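Local coordinates for protein dextranase (Pseudarthrobacter oxydans, PDB 6NZS) that probably hydrolyses internal alpha-1,6-glucosidic linkages of dextran as a glycoside hydrolase of family 49, at residues E409-R421 against N446-M459. Residues are numbered along the deposited sequence; the frame is centred on the assembly and turned at random.
Sequences ENGPVIQWGWTPR and NTCILNSSSHWEDM
Gln415 and Asn451 both hold CG anti to the backbone N (chi1 179° and -176°), which lets the two side chains run alongside each other. Gln415 bends at chi2, and its NE2 donates to Asn451 OD1 at 2.9 Å, with the amide planes steeply inclined to each other. Gln415 OE1 takes two N-H groups in the carbonyl plane, each on a lone pair: Ser453 N at 2.9 Å and Gly417 N at 2.8 Å. A leucine in place of Gln415 would probably leave both N-H groups and Asn451 OD1 without these partners. The backbones pair in parallel, with Ile414 N on Ile449 O (2.9 Å) and Trp416 N on Asn451 O (3.0 Å). Further on, Ser453 CB sits over a face of Trp418, 3.8 Å from the six-membered ring centroid, while Met459 SD lies at the ring edge, a Met-aromatic contact. Trp418 NE1 hydrogen-bonds to Asp389 OD2. Trp418 O accepts from Trp456 N and rests over the centre of the His455 ring face. These are neighbouring rungs of the beta-solenoid: strand 414-415 lies between 391-392 and 450-452, strand 489-493 follows, and the Cys448-Cys487 disulfide ties the second segment to the approach to 489-493.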
loop_
_atom_site.group_PDB
_atom_site.type_symbol
_atom_site.label_atom_id
_atom_site.label_comp_id
_atom_site.label_asym_id
_atom_site.label_seq_id
_atom_site.Cartn_x
_atom_site.Cartn_y
_atom_site.Cartn_z
ATOM N N GLU A 409 10.095 1.037 -4.817
ATOM C CA GLU A 409 11.356 0.400 -5.201
ATOM C C GLU A 409 11.739 -0.785 -4.331
ATOM O O GLU A 409 12.278 -1.782 -4.837
ATOM C CB GLU A 409 12.492 1.423 -5.095
ATOM C CG GLU A 409 12.390 2.557 -6.094
ATOM C CD GLU A 409 11.864 3.836 -5.483
ATOM O OE1 GLU A 409 11.486 3.824 -4.291
ATOM O OE2 GLU A 409 11.825 4.858 -6.200
ATOM N N ASN A 410 11.507 -0.686 -3.034
ATOM C CA ASN A 410 12.194 -1.496 -2.048
ATOM C C ASN A 410 11.258 -2.540 -1.461
ATOM O O ASN A 410 10.105 -2.235 -1.139
ATOM C CB ASN A 410 12.694 -0.573 -0.946
ATOM C CG ASN A 410 13.412 -1.302 0.124
ATOM O OD1 ASN A 410 14.486 -1.850 -0.107
ATOM N ND2 ASN A 410 12.826 -1.329 1.322
ATOM N N GLY A 411 11.771 -3.762 -1.289
ATOM C CA GLY A 411 10.993 -4.857 -0.760
ATOM C C GLY A 411 10.110 -5.495 -1.816
ATOM O O GLY A 411 9.974 -4.991 -2.937
ATOM N N PRO A 412 9.509 -6.627 -1.478
ATOM C CA PRO A 412 8.585 -7.308 -2.387
ATOM C C PRO A 412 7.189 -6.710 -2.248
ATOM O O PRO A 412 6.966 -5.751 -1.510
ATOM C CB PRO A 412 8.587 -8.725 -1.824
ATOM C CG PRO A 412 8.662 -8.484 -0.345
ATOM C CD PRO A 412 9.631 -7.335 -0.195
ATOM N N VAL A 413 6.241 -7.299 -2.975
ATOM C CA VAL A 413 4.833 -6.975 -2.748
ATOM C C VAL A 413 4.281 -7.761 -1.555
ATOM O O VAL A 413 3.894 -7.180 -0.537
ATOM C CB VAL A 413 4.005 -7.162 -4.035
ATOM C CG1 VAL A 413 2.541 -6.836 -3.774
ATOM C CG2 VAL A 413 4.555 -6.271 -5.155
ATOM N N ILE A 414 4.283 -9.090 -1.650
ATOM C CA ILE A 414 3.799 -9.982 -0.597
ATOM C C ILE A 414 4.997 -10.587 0.133
ATOM O O ILE A 414 5.933 -11.078 -0.503
ATOM C CB ILE A 414 2.934 -11.088 -1.219
ATOM C CG1 ILE A 414 1.595 -10.514 -1.685
ATOM C CG2 ILE A 414 2.738 -12.243 -0.236
ATOM C CD1 ILE A 414 0.958 -11.286 -2.837
ATOM N N GLN A 415 4.961 -10.580 1.474
ATOM C CA GLN A 415 6.061 -11.067 2.308
ATOM C C GLN A 415 5.527 -12.033 3.360
ATOM O O GLN A 415 4.563 -11.711 4.055
ATOM C CB GLN A 415 6.694 -9.879 3.036
ATOM C CG GLN A 415 7.848 -10.241 3.977
ATOM C CD GLN A 415 9.027 -10.795 3.221
ATOM O OE1 GLN A 415 9.310 -11.990 3.267
ATOM N NE2 GLN A 415 9.718 -9.922 2.486
ATOM N N TRP A 416 6.180 -13.193 3.513
ATOM C CA TRP A 416 5.917 -14.054 4.666
ATOM C C TRP A 416 7.189 -14.556 5.338
ATOM O O TRP A 416 7.104 -15.380 6.261
ATOM C CB TRP A 416 4.946 -15.207 4.349
ATOM C CG TRP A 416 5.467 -16.294 3.454
ATOM C CD1 TRP A 416 6.223 -17.379 3.817
ATOM C CD2 TRP A 416 5.241 -16.420 2.042
ATOM N NE1 TRP A 416 6.478 -18.165 2.715
ATOM C CE2 TRP A 416 5.889 -17.598 1.615
ATOM C CE3 TRP A 416 4.536 -15.658 1.102
ATOM C CZ2 TRP A 416 5.861 -18.030 0.287
ATOM C CZ3 TRP A 416 4.520 -16.082 -0.224
ATOM C CH2 TRP A 416 5.182 -17.255 -0.616
ATOM N N GLY A 417 8.358 -14.065 4.929
ATOM C CA GLY A 417 9.622 -14.481 5.509
ATOM C C GLY A 417 10.113 -13.606 6.646
ATOM O O GLY A 417 9.317 -13.158 7.484
ATOM N N TRP A 418 11.434 -13.369 6.671
ATOM C CA TRP A 418 12.178 -12.613 7.688
ATOM C C TRP A 418 12.463 -13.400 8.967
ATOM O O TRP A 418 13.495 -13.175 9.605
ATOM C CB TRP A 418 11.543 -11.264 8.044
ATOM C CG TRP A 418 11.542 -10.207 6.957
ATOM C CD1 TRP A 418 10.440 -9.600 6.413
ATOM C CD2 TRP A 418 12.687 -9.593 6.338
ATOM N NE1 TRP A 418 10.829 -8.668 5.477
ATOM C CE2 TRP A 418 12.199 -8.645 5.410
ATOM C CE3 TRP A 418 14.073 -9.770 6.460
ATOM C CZ2 TRP A 418 13.044 -7.863 4.623
ATOM C CZ3 TRP A 418 14.915 -8.986 5.677
ATOM C CH2 TRP A 418 14.394 -8.051 4.761
ATOM N N THR A 419 11.539 -14.257 9.392
ATOM C CA THR A 419 11.744 -15.137 10.539
ATOM C C THR A 419 10.999 -16.431 10.259
ATOM O O THR A 419 10.084 -16.454 9.429
ATOM C CB THR A 419 11.202 -14.537 11.854
ATOM O OG1 THR A 419 9.765 -14.529 11.848
ATOM C CG2 THR A 419 11.699 -13.132 12.116
ATOM N N PRO A 420 11.343 -17.522 10.948
ATOM C CA PRO A 420 10.457 -18.690 10.927
ATOM C C PRO A 420 9.095 -18.310 11.495
ATOM O O PRO A 420 8.992 -17.486 12.407
ATOM C CB PRO A 420 11.174 -19.700 11.838
ATOM C CG PRO A 420 12.602 -19.267 11.829
ATOM C CD PRO A 420 12.570 -17.773 11.727
ATOM N N ARG A 421 8.036 -18.893 10.927
ATOM C CA ARG A 421 6.675 -18.558 11.326
ATOM C C ARG A 421 5.810 -19.809 11.317
ATOM O O ARG A 421 6.101 -20.784 10.621
ATOM C CB ARG A 421 6.053 -17.498 10.398
ATOM C CG ARG A 421 6.790 -16.177 10.411
ATOM C CD ARG A 421 6.161 -15.154 9.459
ATOM N NE ARG A 421 7.046 -14.009 9.242
ATOM C CZ ARG A 421 7.192 -12.998 10.093
ATOM N NH1 ARG A 421 6.504 -12.970 11.236
ATOM N NH2 ARG A 421 8.028 -12.010 9.807
ATOM N N ASN A 446 14.912 -9.973 -0.658
ATOM C CA ASN A 446 13.617 -9.404 -0.279
ATOM C C ASN A 446 13.057 -8.575 -1.431
ATOM O O ASN A 446 12.991 -7.348 -1.357
ATOM C CB ASN A 446 13.718 -8.575 1.028
ATOM C CG ASN A 446 14.638 -7.366 0.902
ATOM O OD1 ASN A 446 15.700 -7.438 0.282
ATOM N ND2 ASN A 446 14.226 -6.248 1.492
ATOM N N THR A 447 12.637 -9.250 -2.495
ATOM C CA THR A 447 12.053 -8.572 -3.648
ATOM C C THR A 447 11.129 -9.563 -4.347
ATOM O O THR A 447 10.863 -10.648 -3.819
ATOM C CB THR A 447 13.155 -7.949 -4.528
ATOM O OG1 THR A 447 12.573 -7.132 -5.560
ATOM C CG2 THR A 447 14.012 -9.030 -5.156
ATOM N N CYS A 448 10.639 -9.168 -5.529
ATOM C CA CYS A 448 9.693 -9.906 -6.369
ATOM C C CYS A 448 8.252 -9.692 -5.927
ATOM O O CYS A 448 7.992 -9.090 -4.882
ATOM C CB CYS A 448 9.985 -11.412 -6.441
ATOM S SG CYS A 448 11.690 -11.861 -6.813
ATOM N N ILE A 449 7.309 -10.203 -6.717
ATOM C CA ILE A 449 5.898 -10.076 -6.362
ATOM C C ILE A 449 5.593 -10.836 -5.071
ATOM O O ILE A 449 4.917 -10.318 -4.176
ATOM C CB ILE A 449 5.011 -10.523 -7.538
ATOM C CG1 ILE A 449 5.332 -9.708 -8.803
ATOM C CG2 ILE A 449 3.540 -10.404 -7.160
ATOM C CD1 ILE A 449 5.059 -8.206 -8.682
ATOM N N LEU A 450 6.077 -12.077 -4.958
ATOM C CA LEU A 450 5.886 -12.907 -3.769
ATOM C C LEU A 450 7.239 -13.282 -3.169
ATOM O O LEU A 450 8.187 -13.592 -3.896
ATOM C CB LEU A 450 5.086 -14.173 -4.110
ATOM C CG LEU A 450 3.692 -13.924 -4.685
ATOM C CD1 LEU A 450 3.640 -14.271 -6.167
ATOM C CD2 LEU A 450 2.651 -14.716 -3.894
ATOM N N ASN A 451 7.328 -13.285 -1.835
ATOM C CA ASN A 451 8.635 -13.397 -1.198
ATOM C C ASN A 451 8.518 -13.985 0.199
ATOM O O ASN A 451 7.631 -13.614 0.967
ATOM C CB ASN A 451 9.251 -11.993 -1.132
ATOM C CG ASN A 451 10.671 -11.951 -0.580
ATOM O OD1 ASN A 451 10.985 -11.047 0.190
ATOM N ND2 ASN A 451 11.537 -12.876 -0.998
ATOM N N SER A 452 9.429 -14.904 0.504
ATOM C CA SER A 452 9.845 -15.216 1.870
ATOM C C SER A 452 11.305 -14.791 1.959
ATOM O O SER A 452 12.202 -15.517 1.516
ATOM C CB SER A 452 9.694 -16.699 2.183
ATOM O OG SER A 452 10.358 -17.003 3.415
ATOM N N SER A 453 11.542 -13.601 2.499
ATOM C CA SER A 453 12.907 -13.122 2.646
ATOM C C SER A 453 13.674 -13.995 3.636
ATOM O O SER A 453 13.093 -14.628 4.529
ATOM C CB SER A 453 12.912 -11.676 3.141
ATOM O OG SER A 453 14.242 -11.176 3.246
ATOM N N SER A 454 14.995 -14.016 3.473
ATOM C CA SER A 454 15.885 -14.619 4.457
ATOM C C SER A 454 15.809 -13.838 5.774
ATOM O O SER A 454 15.128 -12.820 5.886
ATOM C CB SER A 454 17.298 -14.661 3.888
ATOM O OG SER A 454 17.712 -13.362 3.506
ATOM N N HIS A 455 16.541 -14.317 6.788
ATOM C CA HIS A 455 16.345 -13.831 8.152
ATOM C C HIS A 455 16.863 -12.407 8.335
ATOM O O HIS A 455 17.978 -12.079 7.928
ATOM C CB HIS A 455 17.052 -14.754 9.141
ATOM C CG HIS A 455 16.455 -14.725 10.514
ATOM N ND1 HIS A 455 16.597 -13.652 11.367
ATOM C CD2 HIS A 455 15.699 -15.636 11.175
ATOM C CE1 HIS A 455 15.959 -13.906 12.498
ATOM N NE2 HIS A 455 15.407 -15.102 12.406
ATOM N N TRP A 456 16.057 -11.573 9.001
ATOM C CA TRP A 456 16.444 -10.184 9.242
ATOM C C TRP A 456 17.733 -10.071 10.052
ATOM O O TRP A 456 18.459 -9.082 9.917
ATOM C CB TRP A 456 15.310 -9.417 9.932
ATOM C CG TRP A 456 15.052 -9.839 11.356
ATOM C CD1 TRP A 456 14.174 -10.788 11.782
ATOM C CD2 TRP A 456 15.677 -9.314 12.537
ATOM N NE1 TRP A 456 14.210 -10.892 13.156
ATOM C CE2 TRP A 456 15.127 -9.998 13.642
ATOM C CE3 TRP A 456 16.651 -8.334 12.765
ATOM C CZ2 TRP A 456 15.519 -9.733 14.956
ATOM C CZ3 TRP A 456 17.038 -8.072 14.068
ATOM C CH2 TRP A 456 16.474 -8.770 15.148
ATOM N N GLU A 457 18.027 -11.055 10.904
ATOM C CA GLU A 457 19.236 -10.971 11.720
ATOM C C GLU A 457 20.497 -11.133 10.878
ATOM O O GLU A 457 21.564 -10.631 11.256
ATOM C CB GLU A 457 19.207 -12.026 12.822
ATOM C CG GLU A 457 18.238 -11.725 13.955
ATOM C CD GLU A 457 18.036 -12.911 14.887
ATOM O OE1 GLU A 457 18.629 -13.980 14.637
ATOM O OE2 GLU A 457 17.276 -12.773 15.868
ATOM N N ASP A 458 20.400 -11.843 9.753
ATOM C CA ASP A 458 21.557 -12.069 8.881
ATOM C C ASP A 458 20.990 -12.608 7.563
ATOM O O ASP A 458 20.782 -13.812 7.411
ATOM C CB ASP A 458 22.556 -13.036 9.487
ATOM C CG ASP A 458 23.809 -13.206 8.633
ATOM O OD1 ASP A 458 23.845 -12.702 7.488
ATOM O OD2 ASP A 458 24.769 -13.848 9.116
ATOM N N MET A 459 20.757 -11.697 6.618
ATOM C CA MET A 459 20.120 -12.092 5.368
ATOM C C MET A 459 20.984 -13.029 4.541
ATOM O O MET A 459 20.455 -13.726 3.671
ATOM C CB MET A 459 19.748 -10.849 4.562
ATOM C CG MET A 459 18.706 -9.978 5.247
ATOM S SD MET A 459 18.303 -8.483 4.330
ATOM C CE MET A 459 17.378 -9.163 2.956
HETATM O O HOH W 1 12.293 -4.679 -4.424
HETATM O O HOH W 2 14.376 -4.952 -1.681
HETATM O O HOH W 3 15.986 -4.057 0.554
#